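Local coordinates for protein aminoglycoside phosphotransferase (Alicyclobacillus acidocaldarius subsp. acidocaldarius, PDB 4PDY) that probably transfers a phosphoryl group, as expected of a phosphotransferase related to the protein kinases, and holds a free histidine in a pocket here, at residues C231-T234 against Q238-L241; A116-P121 against A125-T130; W162-Q167 against L304-A309. All blocks are in the same frame, centred on the assembly; numbering follows the deposited sequence.

Interaction 1: C231-T234 against Q238-L241. With HIS (histidine), chain B.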
loop_
_atom_site.group_PDB
_atom_site.type_symbol
_atom_site.label_atom_id
_atom_site.label_comp_id
_atom_site.label_asym_id
_atom_site.label_seq_id
_atom_site.Cartn_x
_atom_site.Cartn_y
_atom_site.Cartn_z
ATOM N N CYS A 231 7.789 4.838 -0.635
ATOM C CA CYS A 231 7.427 5.989 -1.455
ATOM C C CYS A 231 8.397 7.111 -1.105
ATOM O O CYS A 231 8.151 7.886 -0.207
ATOM C CB CYS A 231 5.973 6.411 -1.172
ATOM S SG CYS A 231 4.750 5.134 -1.527
ATOM N N LEU A 232 9.513 7.162 -1.810
ATOM C CA LEU A 232 10.586 8.068 -1.409
ATOM C C LEU A 232 10.421 9.423 -2.095
ATOM O O LEU A 232 10.455 9.511 -3.323
ATOM C CB LEU A 232 11.907 7.441 -1.800
ATOM C CG LEU A 232 12.196 6.114 -1.104
ATOM C CD1 LEU A 232 13.534 5.583 -1.561
ATOM C CD2 LEU A 232 12.159 6.254 0.408
ATOM N N TYR A 233 10.220 10.463 -1.292
ATOM C CA TYR A 233 10.110 11.833 -1.784
ATOM C C TYR A 233 11.536 12.396 -1.878
ATOM O O TYR A 233 12.280 12.453 -0.881
ATOM C CB TYR A 233 9.264 12.676 -0.843
ATOM C CG TYR A 233 8.913 14.024 -1.397
ATOM C CD1 TYR A 233 7.775 14.190 -2.179
ATOM C CD2 TYR A 233 9.706 15.130 -1.156
ATOM C CE1 TYR A 233 7.439 15.414 -2.717
ATOM C CE2 TYR A 233 9.403 16.355 -1.686
ATOM C CZ TYR A 233 8.253 16.509 -2.461
ATOM O OH TYR A 233 7.944 17.736 -2.985
ATOM N N THR A 234 11.929 12.739 -3.097
ATOM C CA THR A 234 13.328 13.019 -3.412
ATOM C C THR A 234 13.622 14.521 -3.373
ATOM O O THR A 234 12.704 15.343 -3.369
ATOM C CB THR A 234 13.686 12.551 -4.834
ATOM O OG1 THR A 234 13.030 13.405 -5.774
ATOM C CG2 THR A 234 13.316 11.088 -5.076
ATOM N N GLN A 238 9.947 14.606 -6.427
ATOM C CA GLN A 238 9.174 13.522 -7.013
ATOM C C GLN A 238 9.142 12.383 -6.033
ATOM O O GLN A 238 9.864 12.365 -5.041
ATOM C CB GLN A 238 9.832 13.056 -8.303
ATOM C CG GLN A 238 9.957 14.135 -9.353
ATOM C CD GLN A 238 10.879 13.724 -10.480
ATOM O OE1 GLN A 238 12.012 13.279 -10.253
ATOM N NE2 GLN A 238 10.401 13.873 -11.708
ATOM N N VAL A 239 8.263 11.423 -6.289
ATOM C CA VAL A 239 8.268 10.203 -5.514
ATOM C C VAL A 239 8.753 9.032 -6.352
ATOM O O VAL A 239 8.235 8.771 -7.448
ATOM C CB VAL A 239 6.878 9.918 -4.901
ATOM C CG1 VAL A 239 6.783 8.491 -4.386
ATOM C CG2 VAL A 239 6.587 10.898 -3.790
ATOM N N VAL A 240 9.721 8.309 -5.806
ATOM C CA VAL A 240 10.277 7.134 -6.424
ATOM C C VAL A 240 9.843 5.935 -5.607
ATOM O O VAL A 240 10.008 5.901 -4.392
ATOM C CB VAL A 240 11.825 7.239 -6.509
ATOM C CG1 VAL A 240 12.416 5.944 -7.014
ATOM C CG2 VAL A 240 12.226 8.397 -7.408
ATOM N N LEU A 241 9.246 4.967 -6.294
ATOM C CA LEU A 241 8.807 3.763 -5.631
ATOM C C LEU A 241 9.921 2.748 -5.498
ATOM O O LEU A 241 10.739 2.577 -6.393
ATOM C CB LEU A 241 7.655 3.111 -6.392
ATOM C CG LEU A 241 6.362 3.909 -6.432
ATOM C CD1 LEU A 241 5.423 3.296 -7.462
ATOM C CD2 LEU A 241 5.675 3.965 -5.081
HETATM N N HIS B . 16.774 6.734 0.586
HETATM C CA HIS B . 15.847 5.863 1.301
HETATM C C HIS B . 15.629 6.413 2.707
HETATM O O HIS B . 16.232 6.015 3.640
HETATM C CB HIS B . 16.379 4.427 1.396
HETATM C CG HIS B . 16.431 3.686 0.091
HETATM N ND1 HIS B . 15.973 2.392 -0.037
HETATM C CD2 HIS B . 16.907 4.038 -1.128
HETATM C CE1 HIS B . 16.154 1.982 -1.281
HETATM N NE2 HIS B . 16.712 2.964 -1.967
HETATM O OXT HIS B . 14.797 7.305 2.907
HETATM O O HOH W 1 13.506 12.428 -8.241
#
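Thr234 OG1 is approached by three partners: a water at 2.7 Å, which itself donates to Gln238 OE1, a weak bond from Gln238 N at 3.4 Å, and another weak one from the backbone N of Gln236 in the turn. Placed between its own backbone N and carbonyl carbon (chi1 70°), the hydroxyl faces the returning chain, while CG2 lies against Val240 CG2 at 3.7 Å, the two side chains crossing nearly at right angles. The backbone N of Thr234 binds Gln238 O (2.9 Å). Further in, Leu232 and Val240 form an antiparallel hydrogen-bonded pair, N to O both ways, flanked by the non-hydrogen-bonded pairs Cys231-Leu241 and Tyr233-Val239.

The two faces of the hairpin do different work. On that of Cys231, Tyr233, Val239 and Leu241, Val239 CG2 meets the ring edge of Tyr233 at CD1 (3.9 Å) and Cys231 SG touches Leu241 CD2; this face packs on helix 121-137, where Tyr233 OH bonds Glu122 OE2 and its ring stacks on His123. On the other, Leu232 turns both methyls to the bound histidine, CD1 lying 3.7 Å from the ligand CA and CD2 close to its carboxylate. Cutting Leu232 back to alanine would remove both methyls and would probably open a gap beside the ligand's CA, carboxylate and ring edge, letting it shift.

In kinase-like folds an adenine nucleotide commonly occupies the cleft between the lobes; the ligand's bond to Val111 O, close to this hairpin, is consistent with a pocket of that kind. The chemistry is thus divided: backbone bonds and a water-bridged hydroxyl fix the hairpin's shape, and the methyls of Leu232 offer the ligand an apolar surface only, its hydrogen bond being made to Val111 O.

Interaction 2: A116-P121 against A125-T130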
loop_
_atom_site.group_PDB
_atom_site.type_symbol
_atom_site.label_atom_id
_atom_site.label_comp_id
_atom_site.label_asym_id
_atom_site.label_seq_id
_atom_site.Cartn_x
_atom_site.Cartn_y
_atom_site.Cartn_z
ATOM N N ALA A 116 7.783 9.302 2.256
ATOM C CA ALA A 116 6.766 10.319 2.015
ATOM C C ALA A 116 5.972 10.595 3.287
ATOM O O ALA A 116 5.630 9.684 4.039
ATOM C CB ALA A 116 5.810 9.882 0.912
ATOM N N ASN A 117 5.678 11.864 3.497
ATOM C CA ASN A 117 4.864 12.312 4.576
ATOM C C ASN A 117 3.443 12.421 4.038
ATOM O O ASN A 117 3.099 13.371 3.367
ATOM C CB ASN A 117 5.360 13.667 5.060
ATOM C CG ASN A 117 4.579 14.185 6.235
ATOM O OD1 ASN A 117 3.465 13.713 6.527
ATOM N ND2 ASN A 117 5.154 15.165 6.930
ATOM N N PHE A 118 2.641 11.415 4.337
ATOM C CA PHE A 118 1.291 11.346 3.808
ATOM C C PHE A 118 0.346 12.353 4.469
ATOM O O PHE A 118 -0.830 12.434 4.105
ATOM C CB PHE A 118 0.736 9.916 3.913
ATOM C CG PHE A 118 1.354 8.896 2.962
ATOM C CD1 PHE A 118 2.092 9.254 1.850
ATOM C CD2 PHE A 118 1.078 7.543 3.146
ATOM C CE1 PHE A 118 2.590 8.291 0.980
ATOM C CE2 PHE A 118 1.560 6.583 2.278
ATOM C CZ PHE A 118 2.334 6.951 1.204
ATOM N N GLY A 119 0.851 13.166 5.388
ATOM C CA GLY A 119 0.089 14.294 5.907
ATOM C C GLY A 119 0.320 15.600 5.167
ATOM O O GLY A 119 -0.273 16.608 5.529
ATOM N N LEU A 120 1.196 15.589 4.153
ATOM C CA LEU A 120 1.500 16.764 3.341
ATOM C C LEU A 120 0.896 16.595 1.966
ATOM O O LEU A 120 1.226 15.640 1.271
ATOM C CB LEU A 120 3.014 16.983 3.189
ATOM C CG LEU A 120 3.749 17.365 4.453
ATOM C CD1 LEU A 120 5.235 17.524 4.151
ATOM C CD2 LEU A 120 3.181 18.656 5.024
ATOM N N PRO A 121 0.028 17.531 1.558
ATOM C CA PRO A 121 -0.538 17.435 0.222
ATOM C C PRO A 121 0.474 17.261 -0.902
ATOM O O PRO A 121 0.282 16.503 -1.815
ATOM C CB PRO A 121 -1.310 18.745 0.093
ATOM C CG PRO A 121 -1.780 19.029 1.477
ATOM C CD PRO A 121 -0.614 18.606 2.342
ATOM N N ALA A 125 0.439 14.227 -3.381
ATOM C CA ALA A 125 0.301 14.558 -4.794
ATOM C C ALA A 125 1.307 13.760 -5.622
ATOM O O ALA A 125 0.999 13.181 -6.652
ATOM C CB ALA A 125 0.544 16.056 -5.009
ATOM N N GLN A 126 2.571 13.819 -5.193
ATOM C CA GLN A 126 3.631 13.169 -5.951
ATOM C C GLN A 126 3.575 11.638 -5.885
ATOM O O GLN A 126 3.935 10.983 -6.857
ATOM C CB GLN A 126 5.023 13.727 -5.574
ATOM C CG GLN A 126 5.202 15.170 -6.048
ATOM C CD GLN A 126 4.973 15.313 -7.547
ATOM O OE1 GLN A 126 5.501 14.544 -8.346
ATOM N NE2 GLN A 126 4.125 16.265 -7.926
ATOM N N THR A 127 3.175 11.106 -4.733
ATOM C CA THR A 127 2.938 9.658 -4.625
ATOM C C THR A 127 1.825 9.201 -5.590
ATOM O O THR A 127 2.014 8.256 -6.313
ATOM C CB THR A 127 2.628 9.260 -3.170
ATOM O OG1 THR A 127 3.684 9.716 -2.307
ATOM C CG2 THR A 127 2.484 7.760 -3.019
ATOM N N ALA A 128 0.723 9.936 -5.595
ATOM C CA ALA A 128 -0.385 9.649 -6.493
ATOM C C ALA A 128 0.067 9.728 -7.951
ATOM O O ALA A 128 -0.248 8.876 -8.762
ATOM C CB ALA A 128 -1.517 10.615 -6.227
ATOM N N TYR A 129 0.801 10.775 -8.305
ATOM C CA TYR A 129 1.275 10.945 -9.663
ATOM C C TYR A 129 2.083 9.735 -10.094
ATOM O O TYR A 129 1.913 9.175 -11.187
ATOM C CB TYR A 129 2.082 12.254 -9.755
ATOM C CG TYR A 129 2.438 12.727 -11.140
ATOM C CD1 TYR A 129 1.463 12.886 -12.117
ATOM C CD2 TYR A 129 3.744 13.111 -11.441
ATOM C CE1 TYR A 129 1.799 13.355 -13.381
ATOM C CE2 TYR A 129 4.076 13.577 -12.689
ATOM C CZ TYR A 129 3.108 13.697 -13.658
ATOM O OH TYR A 129 3.434 14.158 -14.905
ATOM N N THR A 130 3.033 9.361 -9.244
ATOM C CA THR A 130 3.896 8.237 -9.538
ATOM C C THR A 130 3.098 6.922 -9.683
ATOM O O THR A 130 3.354 6.143 -10.614
ATOM C CB THR A 130 4.986 8.133 -8.450
ATOM O OG1 THR A 130 5.905 9.218 -8.638
ATOM C CG2 THR A 130 5.689 6.805 -8.482
#
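With CG placed beside its own backbone N (chi1 -71°), Phe118 brings ring atom CE1 up to Thr127, whose chi1 of -55° likewise sets OG1 beside the backbone N and swings CG2 anti to it. The two side chains cross at about a right angle, and CE1 meets both branches of the threonine: OG1 at 3.7 Å, lying near the ring plane at its edge, and CG2 at 4.0 Å. Ala116 adds its methyl to the same hydroxyl, CB standing 3.9 Å from Thr127 OG1. This is contact with carbon only; the polar need of OG1 is met within its helix by the carbonyl oxygen of His123.

A second link is made by the backbone at the start of helix 121-137. Ala125 N donates to Pro121 O over 2.8 Å, the first-turn bond of the helix, and Leu120 occupies the N-cap position. Ahead of it the chain reverses in a type I turn from Asn117 to Leu120, braced by an Asx turn in which Asn117 OD1 accepts from Gly119 N at 2.9 Å.

The Phe118 ring also reaches Cys231 of strand 231-233 and Leu259 of helix 252-266. Because the bond to His123 O satisfies the buried threonine hydroxyl within its own helix, the oxygen can lie at the aromatic edge without needing a polar partner from segment 116-121.

Interaction 3: W162-Q167 against L304-A309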
loop_
_atom_site.group_PDB
_atom_site.type_symbol
_atom_site.label_atom_id
_atom_site.label_comp_id
_atom_site.label_asym_id
_atom_site.label_seq_id
_atom_site.Cartn_x
_atom_site.Cartn_y
_atom_site.Cartn_z
ATOM N N TRP A 162 -16.848 -7.759 7.167
ATOM C CA TRP A 162 -18.065 -7.303 7.817
ATOM C C TRP A 162 -18.626 -8.406 8.746
ATOM O O TRP A 162 -19.002 -8.157 9.891
ATOM C CB TRP A 162 -19.130 -6.898 6.777
ATOM C CG TRP A 162 -20.525 -6.829 7.361
ATOM C CD1 TRP A 162 -21.629 -7.513 6.929
ATOM C CD2 TRP A 162 -20.931 -6.103 8.520
ATOM N NE1 TRP A 162 -22.703 -7.239 7.745
ATOM C CE2 TRP A 162 -22.297 -6.383 8.737
ATOM C CE3 TRP A 162 -20.260 -5.253 9.413
ATOM C CZ2 TRP A 162 -23.019 -5.816 9.791
ATOM C CZ3 TRP A 162 -20.972 -4.697 10.469
ATOM C CH2 TRP A 162 -22.343 -4.985 10.650
ATOM N N ARG A 163 -18.693 -9.626 8.229
ATOM C CA ARG A 163 -19.189 -10.742 9.019
ATOM C C ARG A 163 -18.359 -10.937 10.286
ATOM O O ARG A 163 -18.888 -11.155 11.363
ATOM C CB ARG A 163 -19.213 -12.018 8.178
ATOM C CG ARG A 163 -20.304 -11.974 7.119
ATOM C CD ARG A 163 -20.196 -13.103 6.123
ATOM N NE ARG A 163 -21.383 -13.129 5.264
ATOM C CZ ARG A 163 -21.490 -13.811 4.130
ATOM N NH1 ARG A 163 -20.472 -14.535 3.673
ATOM N NH2 ARG A 163 -22.621 -13.754 3.443
ATOM N N ASP A 164 -17.046 -10.770 10.150
ATOM C CA ASP A 164 -16.127 -10.859 11.292
ATOM C C ASP A 164 -16.392 -9.748 12.316
ATOM O O ASP A 164 -16.531 -9.992 13.515
ATOM C CB ASP A 164 -14.709 -10.768 10.741
ATOM C CG ASP A 164 -13.628 -11.035 11.784
ATOM O OD1 ASP A 164 -13.841 -11.785 12.747
ATOM O OD2 ASP A 164 -12.530 -10.460 11.621
ATOM N N LEU A 165 -16.488 -8.515 11.815
ATOM C CA LEU A 165 -16.722 -7.365 12.671
ATOM C C LEU A 165 -18.007 -7.528 13.498
ATOM O O LEU A 165 -18.007 -7.279 14.697
ATOM C CB LEU A 165 -16.748 -6.076 11.853
ATOM C CG LEU A 165 -16.886 -4.753 12.619
ATOM C CD1 LEU A 165 -15.811 -4.598 13.698
ATOM C CD2 LEU A 165 -16.829 -3.600 11.630
ATOM N N ARG A 166 -19.096 -7.948 12.850
ATOM C CA ARG A 166 -20.360 -8.170 13.540
ATOM C C ARG A 166 -20.240 -9.249 14.623
ATOM O O ARG A 166 -20.740 -9.081 15.733
ATOM C CB ARG A 166 -21.432 -8.552 12.525
ATOM C CG ARG A 166 -22.853 -8.316 12.992
ATOM C CD ARG A 166 -23.808 -8.659 11.862
ATOM N NE ARG A 166 -23.440 -9.909 11.203
ATOM C CZ ARG A 166 -24.083 -10.416 10.155
ATOM N NH1 ARG A 166 -25.112 -9.763 9.644
ATOM N NH2 ARG A 166 -23.691 -11.558 9.607
ATOM N N GLN A 167 -19.563 -10.348 14.300
ATOM C CA GLN A 167 -19.334 -11.404 15.281
ATOM C C GLN A 167 -18.510 -10.920 16.459
ATOM O O GLN A 167 -18.814 -11.255 17.591
ATOM C CB GLN A 167 -18.689 -12.633 14.642
ATOM C CG GLN A 167 -19.653 -13.458 13.806
ATOM C CD GLN A 167 -20.936 -13.820 14.551
ATOM O OE1 GLN A 167 -20.893 -14.339 15.674
ATOM N NE2 GLN A 167 -22.096 -13.539 13.925
ATOM N N LEU A 304 -10.302 0.170 9.562
ATOM C CA LEU A 304 -9.435 0.225 10.736
ATOM C C LEU A 304 -10.083 -0.439 11.962
ATOM O O LEU A 304 -9.451 -1.259 12.627
ATOM C CB LEU A 304 -8.918 1.657 10.991
ATOM C CG LEU A 304 -8.047 2.014 12.189
ATOM C CD1 LEU A 304 -7.086 3.143 11.832
ATOM C CD2 LEU A 304 -8.952 2.459 13.322
ATOM N N PRO A 305 -11.342 -0.087 12.282
ATOM C CA PRO A 305 -11.982 -0.823 13.372
ATOM C C PRO A 305 -11.987 -2.342 13.163
ATOM O O PRO A 305 -11.771 -3.092 14.116
ATOM C CB PRO A 305 -13.403 -0.254 13.393
ATOM C CG PRO A 305 -13.224 1.136 12.897
ATOM C CD PRO A 305 -12.169 1.041 11.839
ATOM N N TRP A 306 -12.253 -2.793 11.928
ATOM C CA TRP A 306 -12.203 -4.217 11.634
ATOM C C TRP A 306 -10.816 -4.764 11.968
ATOM O O TRP A 306 -10.679 -5.753 12.651
ATOM C CB TRP A 306 -12.598 -4.542 10.166
ATOM C CG TRP A 306 -12.185 -5.913 9.892
ATOM C CD1 TRP A 306 -12.764 -7.069 10.371
ATOM C CD2 TRP A 306 -10.958 -6.311 9.277
ATOM N NE1 TRP A 306 -11.995 -8.147 10.038
ATOM C CE2 TRP A 306 -10.863 -7.710 9.395
ATOM C CE3 TRP A 306 -9.925 -5.613 8.644
ATOM C CZ2 TRP A 306 -9.811 -8.421 8.863
ATOM C CZ3 TRP A 306 -8.880 -6.328 8.132
ATOM C CH2 TRP A 306 -8.833 -7.713 8.239
ATOM N N ARG A 307 -9.803 -4.102 11.435
ATOM C CA ARG A 307 -8.428 -4.637 11.549
ATOM C C ARG A 307 -7.948 -4.715 13.013
ATOM O O ARG A 307 -7.377 -5.718 13.447
ATOM C CB ARG A 307 -7.462 -3.816 10.695
ATOM C CG ARG A 307 -6.050 -4.399 10.660
ATOM C CD ARG A 307 -4.994 -3.527 9.979
ATOM N NE ARG A 307 -5.159 -2.091 10.200
ATOM C CZ ARG A 307 -4.487 -1.339 11.077
ATOM N NH1 ARG A 307 -3.568 -1.862 11.883
ATOM N NH2 ARG A 307 -4.752 -0.041 11.158
ATOM N N ILE A 308 -8.203 -3.644 13.750
ATOM C CA ILE A 308 -7.816 -3.543 15.145
ATOM C C ILE A 308 -8.594 -4.561 16.002
ATOM O O ILE A 308 -8.028 -5.285 16.814
ATOM C CB ILE A 308 -8.077 -2.114 15.680
ATOM C CG1 ILE A 308 -7.302 -1.072 14.879
ATOM C CG2 ILE A 308 -7.784 -2.020 17.167
ATOM C CD1 ILE A 308 -7.958 0.275 15.005
ATOM N N ALA A 309 -9.921 -4.637 15.797
ATOM C CA ALA A 309 -10.697 -5.629 16.550
ATOM C C ALA A 309 -10.287 -7.069 16.179
ATOM O O ALA A 309 -10.221 -7.947 17.044
ATOM C CB ALA A 309 -12.189 -5.421 16.325
#
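Trp306 and Asp164 meet at about a right angle, the indole presenting its N-H edge to the carboxylate, whose plane is turned 68° from that of the ring. NE1 donates to Asp164 OD2 over 2.9 Å, reaching that oxygen on its anti side. The bond is noticeably bent, with 146° at the hydrogen. Both side chains carry CG anti to the backbone N, a choice that extends each across the gap between the helices. His310 ND1 also bonds Asp164 OD2, and His314 NE2 takes OD1, so both oxygens of the aspartate are engaged by residues of helix 303-315. Such company would probably favour the charged carboxylate and limit its rotation.

Beside this polar link, Leu165 supplies the apolar part. Its CB lies 4.4 Å from Trp306 CD1, while CD1 of the leucine reaches over the backbone, 4.2 Å from Trp306 CA and 4.3 Å from Pro305 O. These are loose contacts, consistent with short helix axes that come no closer than 9.7 Å and run at 63° to each other.

Around the crossing, Met168 of helix 154-173 packs on both Trp306 and Ala309. Pro305 leans on Leu192 of helix 189-203 and on Tyr328 of helix 319-347, placing helix 303-315 between helix 154-173 and the last long helix of this largely helical region.

Overall arrangement
From the N terminus, interaction 2 comes first: it closes the short approach from strand 114-115 into helix 121-137. The chain then runs into helix 154-173, where the first half of interaction 3 lies, and its partner is met only 137 residues later, in helix 303-315. Within that long span falls interaction 1, a complete hairpin. Interactions 1 and 2 are sequential in the chain yet touch in space: Val239 O with Thr130 OG1 and Cys231 O with Ala116 N, which joins strand 114-115 and its helix to the hairpin. Interaction 3 stands apart, its centre 33 Å from that of interaction 1, on the opposite side of the chain's centre, where it ties helix 154-173 to helix 303-315.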